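Local coordinates for phosphoribosylaminoimidazole-succinocarboxamide synthase (Pyrococcus horikoshii, PDB 4O7V), which catalyses the ATP-dependent joining of L-aspartate to carboxyaminoimidazole ribotide, giving SAICAR in de novo purine biosynthesis, at residues N94-S99 with Y110-P115; I169-F174 with C197-A202. One frame throughout, in Å; residues are numbered along the deposited sequence.

Interaction 1. Residues N94-S99 with Y110-P115. With UDP (uridine-5'-diphosphate), chain B; U5P (uridine-5'-monophosphate), chain D.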
ATOM      1  N   ASN A  94      -6.571   8.747  12.291  1.00 11.88           N
ATOM      2  CA  ASN A  94      -6.361   8.763  13.750  1.00 12.19           C
ATOM      3  C   ASN A  94      -7.130   7.669  14.461  1.00 12.47           C
ATOM      4  O   ASN A  94      -6.678   7.139  15.491  1.00 12.66           O
ATOM      5  CB  ASN A  94      -6.785  10.110  14.331  1.00 12.22           C
ATOM      6  CG  ASN A  94      -5.992  11.255  13.748  1.00 12.80           C
ATOM      7  OD1 ASN A  94      -4.759  11.211  13.726  1.00 13.13           O
ATOM      8  ND2 ASN A  94      -6.686  12.274  13.244  1.00 12.70           N
ATOM      9  N   VAL A  95      -8.306   7.365  13.906  1.00 12.05           N
ATOM     10  CA  VAL A  95      -9.241   6.397  14.453  1.00 12.03           C
ATOM     11  C   VAL A  95      -9.634   5.456  13.312  1.00 12.58           C
ATOM     12  O   VAL A  95      -9.845   5.908  12.176  1.00 12.85           O
ATOM     13  CB  VAL A  95     -10.500   7.112  15.002  1.00 11.77           C
ATOM     14  CG1 VAL A  95     -11.607   6.122  15.340  1.00 11.49           C
ATOM     15  CG2 VAL A  95     -10.145   7.949  16.227  1.00 11.62           C
ATOM     16  N   VAL A  96      -9.708   4.159  13.605  1.00 12.67           N
ATOM     17  CA  VAL A  96     -10.057   3.146  12.605  1.00 12.56           C
ATOM     18  C   VAL A  96     -11.499   3.318  12.105  1.00 12.70           C
ATOM     19  O   VAL A  96     -12.453   3.377  12.905  1.00 12.59           O
ATOM     20  CB  VAL A  96      -9.837   1.722  13.150  1.00 12.60           C
ATOM     21  CG1 VAL A  96     -10.358   0.673  12.179  1.00 12.33           C
ATOM     22  CG2 VAL A  96      -8.358   1.498  13.449  1.00 12.58           C
ATOM     23  N   ALA A  97     -11.629   3.439  10.781  1.00 12.43           N
ATOM     24  CA  ALA A  97     -12.922   3.508  10.097  1.00 12.24           C
ATOM     25  C   ALA A  97     -12.722   3.231   8.606  1.00 12.43           C
ATOM     26  O   ALA A  97     -11.590   3.126   8.136  1.00 12.05           O
ATOM     27  CB  ALA A  97     -13.575   4.869  10.314  1.00 12.12           C
ATOM     28  N   GLY A  98     -13.821   3.113   7.867  1.00 12.90           N
ATOM     29  CA  GLY A  98     -13.764   2.900   6.421  1.00 13.43           C
ATOM     30  C   GLY A  98     -12.867   1.754   5.987  1.00 13.77           C
ATOM     31  O   GLY A  98     -12.875   0.679   6.598  1.00 14.66           O
ATOM     32  N   SER A  99     -12.066   1.990   4.953  1.00 13.59           N
ATOM     33  CA  SER A  99     -11.259   0.915   4.331  1.00 13.31           C
ATOM     34  C   SER A  99     -10.142   0.375   5.225  1.00 13.13           C
ATOM     35  O   SER A  99      -9.583  -0.683   4.944  1.00 13.30           O
ATOM     36  CB  SER A  99     -10.669   1.387   2.991  1.00 12.93           C
ATOM     37  OG  SER A  99      -9.558   2.243   3.217  1.00 12.80           O
ATOM     38  N   TYR A 110     -11.500   2.140  16.946  1.00 15.20           N
ATOM     39  CA  TYR A 110     -10.203   1.873  17.555  1.00 15.20           C
ATOM     40  C   TYR A 110      -9.266   3.076  17.412  1.00 15.73           C
ATOM     41  O   TYR A 110      -9.049   3.599  16.314  1.00 15.11           O
ATOM     42  CB  TYR A 110      -9.605   0.626  16.937  1.00 15.00           C
ATOM     43  CG  TYR A 110      -8.310   0.153  17.540  1.00 14.82           C
ATOM     44  CD1 TYR A 110      -8.277  -0.976  18.371  1.00 14.37           C
ATOM     45  CD2 TYR A 110      -7.105   0.813  17.257  1.00 14.42           C
ATOM     46  CE1 TYR A 110      -7.080  -1.428  18.906  1.00 14.04           C
ATOM     47  CE2 TYR A 110      -5.903   0.366  17.784  1.00 14.53           C
ATOM     48  CZ  TYR A 110      -5.899  -0.750  18.606  1.00 14.22           C
ATOM     49  OH  TYR A 110      -4.707  -1.177  19.113  1.00 13.95           O
ATOM     50  N   GLU A 111      -8.750   3.526  18.550  1.00 16.48           N
ATOM     51  CA  GLU A 111      -7.840   4.655  18.609  1.00 17.20           C
ATOM     52  C   GLU A 111      -6.421   4.232  18.235  1.00 16.25           C
ATOM     53  O   GLU A 111      -5.791   3.476  18.967  1.00 15.65           O
ATOM     54  CB  GLU A 111      -7.840   5.205  20.022  1.00 19.49           C
ATOM     55  CG  GLU A 111      -6.876   6.349  20.242  1.00 22.14           C
ATOM     56  CD  GLU A 111      -7.601   7.666  20.278  1.00 25.22           C
ATOM     57  OE1 GLU A 111      -8.433   7.912  19.368  1.00 25.96           O
ATOM     58  OE2 GLU A 111      -7.349   8.440  21.230  1.00 26.47           O
ATOM     59  N   LEU A 112      -5.915   4.720  17.105  1.00 15.28           N
ATOM     60  CA  LEU A 112      -4.557   4.363  16.676  1.00 15.14           C
ATOM     61  C   LEU A 112      -3.478   4.910  17.629  1.00 15.25           C
ATOM     62  O   LEU A 112      -3.638   6.002  18.171  1.00 14.67           O
ATOM     63  CB  LEU A 112      -4.298   4.806  15.224  1.00 14.54           C
ATOM     64  CG  LEU A 112      -5.210   4.134  14.197  1.00 14.57           C
ATOM     65  CD1 LEU A 112      -5.220   4.900  12.877  1.00 14.67           C
ATOM     66  CD2 LEU A 112      -4.805   2.679  13.996  1.00 13.94           C
ATOM     67  N   PRO A 113      -2.386   4.137  17.847  1.00 15.61           N
ATOM     68  CA  PRO A 113      -1.324   4.600  18.758  1.00 16.01           C
ATOM     69  C   PRO A 113      -0.598   5.822  18.194  1.00 16.87           C
ATOM     70  O   PRO A 113      -0.130   6.669  18.958  1.00 17.03           O
ATOM     71  CB  PRO A 113      -0.379   3.388  18.865  1.00 16.11           C
ATOM     72  CG  PRO A 113      -0.641   2.570  17.626  1.00 16.17           C
ATOM     73  CD  PRO A 113      -2.093   2.802  17.274  1.00 15.36           C
ATOM     74  N   GLU A 114      -0.508   5.907  16.866  1.00 17.06           N
ATOM     75  CA  GLU A 114      -0.036   7.121  16.192  1.00 17.38           C
ATOM     76  C   GLU A 114      -0.739   7.227  14.829  1.00 16.87           C
ATOM     77  O   GLU A 114      -1.292   6.231  14.346  1.00 17.09           O
ATOM     78  CB  GLU A 114       1.498   7.141  16.055  1.00 18.50           C
ATOM     79  CG  GLU A 114       2.115   6.033  15.201  1.00 20.67           C
ATOM     80  CD  GLU A 114       2.181   4.680  15.908  1.00 22.41           C
ATOM     81  OE1 GLU A 114       1.827   3.659  15.270  1.00 23.45           O
ATOM     82  OE2 GLU A 114       2.575   4.631  17.102  1.00 23.15           O
ATOM     83  N   PRO A 115      -0.721   8.420  14.202  1.00 15.74           N
ATOM     84  CA  PRO A 115      -1.460   8.553  12.944  1.00 15.03           C
ATOM     85  C   PRO A 115      -0.907   7.663  11.824  1.00 14.21           C
ATOM     86  O   PRO A 115       0.297   7.403  11.773  1.00 14.79           O
ATOM     87  CB  PRO A 115      -1.295  10.040  12.592  1.00 15.39           C
ATOM     88  CG  PRO A 115      -0.863  10.712  13.877  1.00 15.52           C
ATOM     89  CD  PRO A 115      -0.037   9.674  14.571  1.00 15.25           C
TER
HETATM   90  N1  UDP B 301     -11.862  10.035   1.011  0.50 25.01           N
HETATM   91  C2  UDP B 301     -12.101  11.044   0.051  0.50 24.95           C
HETATM   92  N3  UDP B 301     -12.146  10.734  -1.249  0.50 25.79           N
HETATM   93  C4  UDP B 301     -11.966   9.469  -1.650  0.50 26.78           C
HETATM   94  C5  UDP B 301     -11.727   8.453  -0.728  0.50 26.64           C
HETATM   95  C6  UDP B 301     -11.677   8.764   0.628  0.50 25.92           C
HETATM   96  O2  UDP B 301     -12.269  12.228   0.412  0.50 23.69           O
HETATM   97  O4  UDP B 301     -12.013   9.203  -2.867  0.50 28.49           O
HETATM   98  C1' UDP B 301     -11.815  10.386   2.428  0.50 23.62           C
HETATM   99  C2' UDP B 301     -12.976   9.748   3.168  0.50 22.98           C
HETATM  100  O2' UDP B 301     -14.056  10.671   3.321  0.50 22.95           O
HETATM  101  C3' UDP B 301     -12.383   9.423   4.515  0.50 22.42           C
HETATM  102  C4' UDP B 301     -10.893   9.241   4.267  0.50 22.23           C
HETATM  103  O4' UDP B 301     -10.615   9.873   3.017  0.50 23.04           O
HETATM  104  O3' UDP B 301     -12.554  10.563   5.358  0.50 21.91           O
HETATM  105  C5' UDP B 301     -10.495   7.770   4.204  0.50 21.35           C
HETATM  106  O5' UDP B 301     -11.466   7.042   3.459  0.50 20.71           O
HETATM  107  PA  UDP B 301     -11.405   5.442   3.343  0.50 20.28           P
HETATM  108  O1A UDP B 301     -10.019   5.027   2.909  0.50 20.75           O
HETATM  109  O2A UDP B 301     -11.961   4.840   4.605  0.50 20.48           O
HETATM  110  O3A UDP B 301     -12.425   5.160   2.128  0.50 20.17           O
HETATM  111  PB  UDP B 301     -14.035   5.240   2.239  0.50 20.06           P
HETATM  112  O1B UDP B 301     -14.457   4.838   0.849  0.50 20.05           O
HETATM  113  O2B UDP B 301     -14.412   4.280   3.333  0.50 19.64           O
HETATM  114  O3B UDP B 301     -14.359   6.677   2.576  0.50 20.55           O
HETATM  115  N1  U5P D 303     -11.642  10.089   1.025  0.50 22.51           N
HETATM  116  C2  U5P D 303     -11.994  11.105   0.105  0.50 22.37           C
HETATM  117  N3  U5P D 303     -11.929  10.873  -1.208  0.50 23.02           N
HETATM  118  C4  U5P D 303     -11.523   9.685  -1.666  0.50 23.73           C
HETATM  119  C5  U5P D 303     -11.165   8.664  -0.787  0.50 23.70           C
HETATM  120  C6  U5P D 303     -11.229   8.894   0.584  0.50 23.13           C
HETATM  121  O2  U5P D 303     -12.369  12.221   0.514  0.50 21.33           O
HETATM  122  O4  U5P D 303     -11.469   9.499  -2.896  0.50 25.07           O
HETATM  123  C1' U5P D 303     -11.710  10.362   2.460  0.50 21.42           C
HETATM  124  C2' U5P D 303     -12.912   9.710   3.118  0.50 20.93           C
HETATM  125  O2' U5P D 303     -14.003  10.627   3.228  0.50 20.95           O
HETATM  126  C3' U5P D 303     -12.390   9.383   4.494  0.50 20.49           C
HETATM  127  C4' U5P D 303     -10.891   9.184   4.323  0.50 20.33           C
HETATM  128  O3' U5P D 303     -12.580  10.529   5.325  0.50 20.03           O
HETATM  129  O4' U5P D 303     -10.547   9.815   3.089  0.50 20.99           O
HETATM  130  C5' U5P D 303     -10.502   7.711   4.285  0.50 19.65           C
HETATM  131  O5' U5P D 303     -11.267   7.038   3.290  0.50 19.17           O
HETATM  132  P   U5P D 303     -11.359   5.436   3.245  0.50 18.82           P
HETATM  133  O1P U5P D 303     -11.665   5.044   4.665  0.50 18.86           O
HETATM  134  O2P U5P D 303     -12.481   5.188   2.266  0.50 18.77           O
HETATM  135  O3P U5P D 303     -10.001   4.967   2.781  0.50 19.22           O
HETATM  136  O   HOH W   1      -4.715   8.034  17.425  1.00 18.13           O
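N94 O, at the residue where the chain turns a corner, is approached by two donors: L112 N at 3.0 Å and a water that also lies close to L112 O. The two segments form a minimal antiparallel beta pairing at the ends of two strands of the SAICAR synthetase sheet, with V95 and E111 as a non-hydrogen-bonded pair. The evidence is a bond on each side of that pair: L112 N to N94 O, bent to 150° at the hydrogen and tilted from the carbonyl plane, and V96 N to Y110 O at 2.8 Å, nearly straight at 171° and in the carbonyl plane. The same Y110 O also receives a CA-H contact from V95.

The apolar side is carried by V96 and L112, which meet at about a right angle. With CG2 of V96 placed beside its own backbone N (chi1 173° for CG1), that methyl meets L112 CD2 at 3.8 Å and also packs on CB of Y110, approaching its ring obliquely. L112 CB comes within 3.3 Å of N94 O, so the isobutyl group lies close along the carbonyl. V95 CG2 touches E111 OE1. N94 OD1 lies against CB and CG of P115, while ND2 is hydrogen-bonded to N157 of helix 143-165. L112 also packs on V138 of the second subunit.

Past the pairing, the loop bends to a nucleotide phosphate, modelled as alternative UDP and UMP molecules. At G98 phi is positive, and a CB built there would clash with UDP O2A. The next amide, S99 N, donates to UDP O2A at 2.9 Å, while S99 OG lies 2.8 Å from UDP O1A.

Interaction 2. Residues I169-F174 with C197-A202. With UDP (uridine-5'-diphosphate), chain B; U5P (uridine-5'-monophosphate), chain D.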
ATOM      1  N   ILE A 169     -15.386  17.734  18.500  1.00 21.97           N
ATOM      2  CA  ILE A 169     -15.370  16.924  17.278  1.00 20.98           C
ATOM      3  C   ILE A 169     -14.063  16.145  17.175  1.00 19.64           C
ATOM      4  O   ILE A 169     -12.973  16.716  17.256  1.00 19.05           O
ATOM      5  CB  ILE A 169     -15.584  17.790  16.022  1.00 21.64           C
ATOM      6  CG1 ILE A 169     -16.984  18.411  16.047  1.00 22.37           C
ATOM      7  CG2 ILE A 169     -15.370  16.978  14.744  1.00 21.48           C
ATOM      8  CD1 ILE A 169     -17.117  19.635  15.157  1.00 23.63           C
ATOM      9  N   ILE A 170     -14.191  14.832  17.019  1.00 18.15           N
ATOM     10  CA  ILE A 170     -13.060  13.961  16.785  1.00 16.93           C
ATOM     11  C   ILE A 170     -12.786  13.874  15.287  1.00 15.99           C
ATOM     12  O   ILE A 170     -13.673  13.524  14.493  1.00 15.38           O
ATOM     13  CB  ILE A 170     -13.281  12.565  17.405  1.00 17.51           C
ATOM     14  CG1 ILE A 170     -13.436  12.693  18.926  1.00 18.03           C
ATOM     15  CG2 ILE A 170     -12.101  11.652  17.101  1.00 17.52           C
ATOM     16  CD1 ILE A 170     -14.168  11.535  19.565  1.00 18.97           C
ATOM     17  N   LEU A 171     -11.561  14.225  14.907  1.00 14.87           N
ATOM     18  CA  LEU A 171     -11.122  14.058  13.534  1.00 13.87           C
ATOM     19  C   LEU A 171     -10.665  12.618  13.341  1.00 13.22           C
ATOM     20  O   LEU A 171      -9.567  12.233  13.746  1.00 13.10           O
ATOM     21  CB  LEU A 171     -10.030  15.062  13.180  1.00 13.78           C
ATOM     22  CG  LEU A 171      -9.403  14.982  11.779  1.00 13.68           C
ATOM     23  CD1 LEU A 171     -10.420  15.194  10.667  1.00 13.35           C
ATOM     24  CD2 LEU A 171      -8.271  15.991  11.691  1.00 13.41           C
ATOM     25  N   VAL A 172     -11.531  11.822  12.721  1.00 12.57           N
ATOM     26  CA  VAL A 172     -11.305  10.385  12.586  1.00 12.06           C
ATOM     27  C   VAL A 172     -10.238  10.082  11.518  1.00 11.95           C
ATOM     28  O   VAL A 172      -9.255   9.370  11.786  1.00 12.09           O
ATOM     29  CB  VAL A 172     -12.643   9.682  12.290  1.00 12.02           C
ATOM     30  CG1 VAL A 172     -12.446   8.239  11.832  1.00 11.91           C
ATOM     31  CG2 VAL A 172     -13.547   9.768  13.507  1.00 11.73           C
ATOM     32  N   ASP A 173     -10.445  10.636  10.323  1.00 11.42           N
ATOM     33  CA  ASP A 173      -9.507  10.548   9.207  1.00 11.58           C
ATOM     34  C   ASP A 173      -9.869  11.630   8.199  1.00 11.59           C
ATOM     35  O   ASP A 173     -10.877  12.310   8.372  1.00 11.57           O
ATOM     36  CB  ASP A 173      -9.515   9.156   8.542  1.00 11.41           C
ATOM     37  CG  ASP A 173     -10.896   8.743   8.029  1.00 11.33           C
ATOM     38  OD1 ASP A 173     -11.654   9.600   7.549  1.00 11.17           O
ATOM     39  OD2 ASP A 173     -11.223   7.543   8.113  1.00 11.43           O
ATOM     40  N   PHE A 174      -9.050  11.801   7.165  1.00 11.32           N
ATOM     41  CA  PHE A 174      -9.332  12.805   6.143  1.00 11.57           C
ATOM     42  C   PHE A 174      -8.405  12.624   4.958  1.00 11.55           C
ATOM     43  O   PHE A 174      -7.366  11.993   5.076  1.00 11.31           O
ATOM     44  CB  PHE A 174      -9.230  14.238   6.712  1.00 11.54           C
ATOM     45  CG  PHE A 174      -7.864  14.609   7.220  1.00 11.32           C
ATOM     46  CD1 PHE A 174      -6.985  15.340   6.418  1.00 11.49           C
ATOM     47  CD2 PHE A 174      -7.459  14.256   8.501  1.00 11.13           C
ATOM     48  CE1 PHE A 174      -5.719  15.691   6.876  1.00 11.29           C
ATOM     49  CE2 PHE A 174      -6.196  14.608   8.971  1.00 11.29           C
ATOM     50  CZ  PHE A 174      -5.322  15.326   8.155  1.00 11.14           C
ATOM     51  N   CYS A 197     -13.485  14.359   5.000  1.00 13.84           N
ATOM     52  CA  CYS A 197     -13.042  14.019   6.365  1.00 13.87           C
ATOM     53  C   CYS A 197     -14.086  13.167   7.068  1.00 13.73           C
ATOM     54  O   CYS A 197     -15.273  13.234   6.744  1.00 13.18           O
ATOM     55  CB  CYS A 197     -12.845  15.277   7.224  1.00 14.24           C
ATOM     56  SG  CYS A 197     -11.859  16.626   6.538  1.00 15.17           S
ATOM     57  N   ARG A 198     -13.650  12.369   8.035  1.00 13.89           N
ATOM     58  CA  ARG A 198     -14.598  11.812   8.995  1.00 14.23           C
ATOM     59  C   ARG A 198     -14.562  12.650  10.258  1.00 14.67           C
ATOM     60  O   ARG A 198     -13.491  12.887  10.834  1.00 15.12           O
ATOM     61  CB  ARG A 198     -14.355  10.325   9.277  1.00 13.75           C
ATOM     62  CG  ARG A 198     -14.856   9.416   8.155  1.00 13.46           C
ATOM     63  CD  ARG A 198     -14.735   7.929   8.469  1.00 12.81           C
ATOM     64  NE  ARG A 198     -15.320   7.156   7.372  1.00 12.75           N
ATOM     65  CZ  ARG A 198     -14.635   6.607   6.372  1.00 12.63           C
ATOM     66  NH1 ARG A 198     -13.308   6.694   6.321  1.00 12.14           N
ATOM     67  NH2 ARG A 198     -15.284   5.954   5.420  1.00 12.56           N
ATOM     68  N   PHE A 199     -15.744  13.122  10.650  1.00 15.22           N
ATOM     69  CA  PHE A 199     -15.960  13.905  11.857  1.00 15.55           C
ATOM     70  C   PHE A 199     -16.961  13.174  12.737  1.00 16.47           C
ATOM     71  O   PHE A 199     -18.104  12.948  12.323  1.00 16.46           O
ATOM     72  CB  PHE A 199     -16.568  15.271  11.520  1.00 15.04           C
ATOM     73  CG  PHE A 199     -15.698  16.164  10.673  1.00 14.75           C
ATOM     74  CD1 PHE A 199     -14.351  16.369  10.978  1.00 14.52           C
ATOM     75  CD2 PHE A 199     -16.250  16.858   9.599  1.00 14.37           C
ATOM     76  CE1 PHE A 199     -13.570  17.218  10.206  1.00 14.45           C
ATOM     77  CE2 PHE A 199     -15.476  17.711   8.829  1.00 14.28           C
ATOM     78  CZ  PHE A 199     -14.137  17.897   9.130  1.00 14.30           C
ATOM     79  N   TRP A 200     -16.541  12.828  13.952  1.00 17.50           N
ATOM     80  CA  TRP A 200     -17.434  12.224  14.947  1.00 18.37           C
ATOM     81  C   TRP A 200     -17.677  13.140  16.110  1.00 19.08           C
ATOM     82  O   TRP A 200     -16.732  13.736  16.638  1.00 18.39           O
ATOM     83  CB  TRP A 200     -16.821  10.952  15.496  1.00 17.98           C
ATOM     84  CG  TRP A 200     -16.839   9.789  14.558  1.00 17.94           C
ATOM     85  CD1 TRP A 200     -17.302   9.753  13.240  1.00 18.25           C
ATOM     86  CD2 TRP A 200     -16.338   8.443  14.830  1.00 17.99           C
ATOM     87  NE1 TRP A 200     -17.135   8.507  12.704  1.00 18.01           N
ATOM     88  CE2 TRP A 200     -16.563   7.670  13.609  1.00 18.08           C
ATOM     89  CE3 TRP A 200     -15.746   7.822  15.926  1.00 18.44           C
ATOM     90  CZ2 TRP A 200     -16.203   6.334  13.511  1.00 18.38           C
ATOM     91  CZ3 TRP A 200     -15.396   6.471  15.819  1.00 18.83           C
ATOM     92  CH2 TRP A 200     -15.613   5.748  14.636  1.00 19.04           C
ATOM     93  N   ASP A 201     -18.934  13.247  16.541  1.00 20.23           N
ATOM     94  CA  ASP A 201     -19.237  13.948  17.790  1.00 21.13           C
ATOM     95  C   ASP A 201     -18.466  13.279  18.921  1.00 22.16           C
ATOM     96  O   ASP A 201     -18.503  12.052  19.046  1.00 21.49           O
ATOM     97  CB  ASP A 201     -20.726  13.904  18.120  1.00 21.09           C
ATOM     98  CG  ASP A 201     -21.015  14.457  19.506  1.00 20.75           C
ATOM     99  OD1 ASP A 201     -20.877  15.676  19.690  1.00 19.63           O
ATOM    100  OD2 ASP A 201     -21.332  13.668  20.422  1.00 21.59           O
ATOM    101  N   ALA A 202     -17.782  14.086  19.734  1.00 23.61           N
ATOM    102  CA  ALA A 202     -16.909  13.572  20.806  1.00 26.74           C
ATOM    103  C   ALA A 202     -17.635  12.723  21.854  1.00 28.98           C
ATOM    104  O   ALA A 202     -17.052  11.793  22.413  1.00 30.90           O
ATOM    105  CB  ALA A 202     -16.135  14.704  21.480  1.00 24.13           C
TER
HETATM  106  N1  UDP B 301     -11.862  10.035   1.011  0.50 25.01           N
HETATM  107  C2  UDP B 301     -12.101  11.044   0.051  0.50 24.95           C
HETATM  108  N3  UDP B 301     -12.146  10.734  -1.249  0.50 25.79           N
HETATM  109  C4  UDP B 301     -11.966   9.469  -1.650  0.50 26.78           C
HETATM  110  C5  UDP B 301     -11.727   8.453  -0.728  0.50 26.64           C
HETATM  111  C6  UDP B 301     -11.677   8.764   0.628  0.50 25.92           C
HETATM  112  O2  UDP B 301     -12.269  12.228   0.412  0.50 23.69           O
HETATM  113  O4  UDP B 301     -12.013   9.203  -2.867  0.50 28.49           O
HETATM  114  C1' UDP B 301     -11.815  10.386   2.428  0.50 23.62           C
HETATM  115  C2' UDP B 301     -12.976   9.748   3.168  0.50 22.98           C
HETATM  116  O2' UDP B 301     -14.056  10.671   3.321  0.50 22.95           O
HETATM  117  C3' UDP B 301     -12.383   9.423   4.515  0.50 22.42           C
HETATM  118  C4' UDP B 301     -10.893   9.241   4.267  0.50 22.23           C
HETATM  119  O4' UDP B 301     -10.615   9.873   3.017  0.50 23.04           O
HETATM  120  O3' UDP B 301     -12.554  10.563   5.358  0.50 21.91           O
HETATM  121  C5' UDP B 301     -10.495   7.770   4.204  0.50 21.35           C
HETATM  122  O5' UDP B 301     -11.466   7.042   3.459  0.50 20.71           O
HETATM  123  PA  UDP B 301     -11.405   5.442   3.343  0.50 20.28           P
HETATM  124  O1A UDP B 301     -10.019   5.027   2.909  0.50 20.75           O
HETATM  125  O2A UDP B 301     -11.961   4.840   4.605  0.50 20.48           O
HETATM  126  O3A UDP B 301     -12.425   5.160   2.128  0.50 20.17           O
HETATM  127  PB  UDP B 301     -14.035   5.240   2.239  0.50 20.06           P
HETATM  128  O1B UDP B 301     -14.457   4.838   0.849  0.50 20.05           O
HETATM  129  O2B UDP B 301     -14.412   4.280   3.333  0.50 19.64           O
HETATM  130  O3B UDP B 301     -14.359   6.677   2.576  0.50 20.55           O
HETATM  131  N1  U5P D 303     -11.642  10.089   1.025  0.50 22.51           N
HETATM  132  C2  U5P D 303     -11.994  11.105   0.105  0.50 22.37           C
HETATM  133  N3  U5P D 303     -11.929  10.873  -1.208  0.50 23.02           N
HETATM  134  C4  U5P D 303     -11.523   9.685  -1.666  0.50 23.73           C
HETATM  135  C5  U5P D 303     -11.165   8.664  -0.787  0.50 23.70           C
HETATM  136  C6  U5P D 303     -11.229   8.894   0.584  0.50 23.13           C
HETATM  137  O2  U5P D 303     -12.369  12.221   0.514  0.50 21.33           O
HETATM  138  O4  U5P D 303     -11.469   9.499  -2.896  0.50 25.07           O
HETATM  139  C1' U5P D 303     -11.710  10.362   2.460  0.50 21.42           C
HETATM  140  C2' U5P D 303     -12.912   9.710   3.118  0.50 20.93           C
HETATM  141  O2' U5P D 303     -14.003  10.627   3.228  0.50 20.95           O
HETATM  142  C3' U5P D 303     -12.390   9.383   4.494  0.50 20.49           C
HETATM  143  C4' U5P D 303     -10.891   9.184   4.323  0.50 20.33           C
HETATM  144  O3' U5P D 303     -12.580  10.529   5.325  0.50 20.03           O
HETATM  145  O4' U5P D 303     -10.547   9.815   3.089  0.50 20.99           O
HETATM  146  C5' U5P D 303     -10.502   7.711   4.285  0.50 19.65           C
HETATM  147  O5' U5P D 303     -11.267   7.038   3.290  0.50 19.17           O
HETATM  148  P   U5P D 303     -11.359   5.436   3.245  0.50 18.82           P
HETATM  149  O1P U5P D 303     -11.665   5.044   4.665  0.50 18.86           O
HETATM  150  O2P U5P D 303     -12.481   5.188   2.266  0.50 18.77           O
HETATM  151  O3P U5P D 303     -10.001   4.967   2.781  0.50 19.22           O
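R198 NH1 is shared between D173 OD2 and UDP O2A, each 2.9 Å away. The bond to D173 is a salt bridge that meets OD2 on its syn side, with the acceptor close to the guanidinium plane; the carboxylate plane itself is turned 72° from that plane. R198 NH2 reaches UDP O2B at 2.8 Å, and NE pairs with D211. With UDP bound, all three nitrogens have acceptors, which should restrict rotation of the guanidinium. A leucine here would probably cost D173 and D211 this counter-charge and the phosphates these donors.

D173 is poised by its first torsion (chi1 58°), which sets CG between the backbone N and the carbonyl carbon; OD2 faces the arginine, and OD1 lies 2.6 Å from the ribose O3' of UDP.

The strands run antiparallel. I170 and W200 exchange two backbone bonds, that from W200 N being nearly straight and in the carbonyl plane. Farther along, V172 N donates to R198 O, but R198 N donates to D173 O, so two residues face one: a beta bulge, consistent with the helix-like backbone of V172.

At the bulge the CB of V172 points toward the other strand. Its CG2, beside its own backbone N, sits over one face of the W200 indole, 3.4 Å from CD2, a CH-pi contact 15° off the normal of the five-membered ring. On the other face of the sheet, I169 CG2 and L171 CD1 approach F199 obliquely, and C197 SG touches F174 CB at 3.6 Å.

With I169, L171 and F199 packed on the opposite face of the sheet, D173 and R198 form part of a ribose-phosphate site occupied here by UDP or UMP, probably the place of the ribotide substrate in this SAICAR synthetase fold.

Overall arrangement
Interactions 1 and 2 have centres 11 Å apart and both reach one antiparallel sheet. Strand 169-180 joins them: N94 N lies 2.8 Å from V172 O and N94 ND2 2.9 Å from L171 O, both probable hydrogen bonds, so the corner residue of interaction 1 is tied to the bulged strand of interaction 2. A second junction is packing: A97 CB meets R198 CD at 3.8 Å and G98 CA meets R198 NH2 at 3.6 Å. Both contacts also reach the nucleotide, interaction 1 through S99 and interaction 2 through R198 and D173; it is also hydrogen-bonded to R93 and R214. Bound ADP occupies a separate place, about 12 Å from the C197 side chain, in line with two distinct substrate sites.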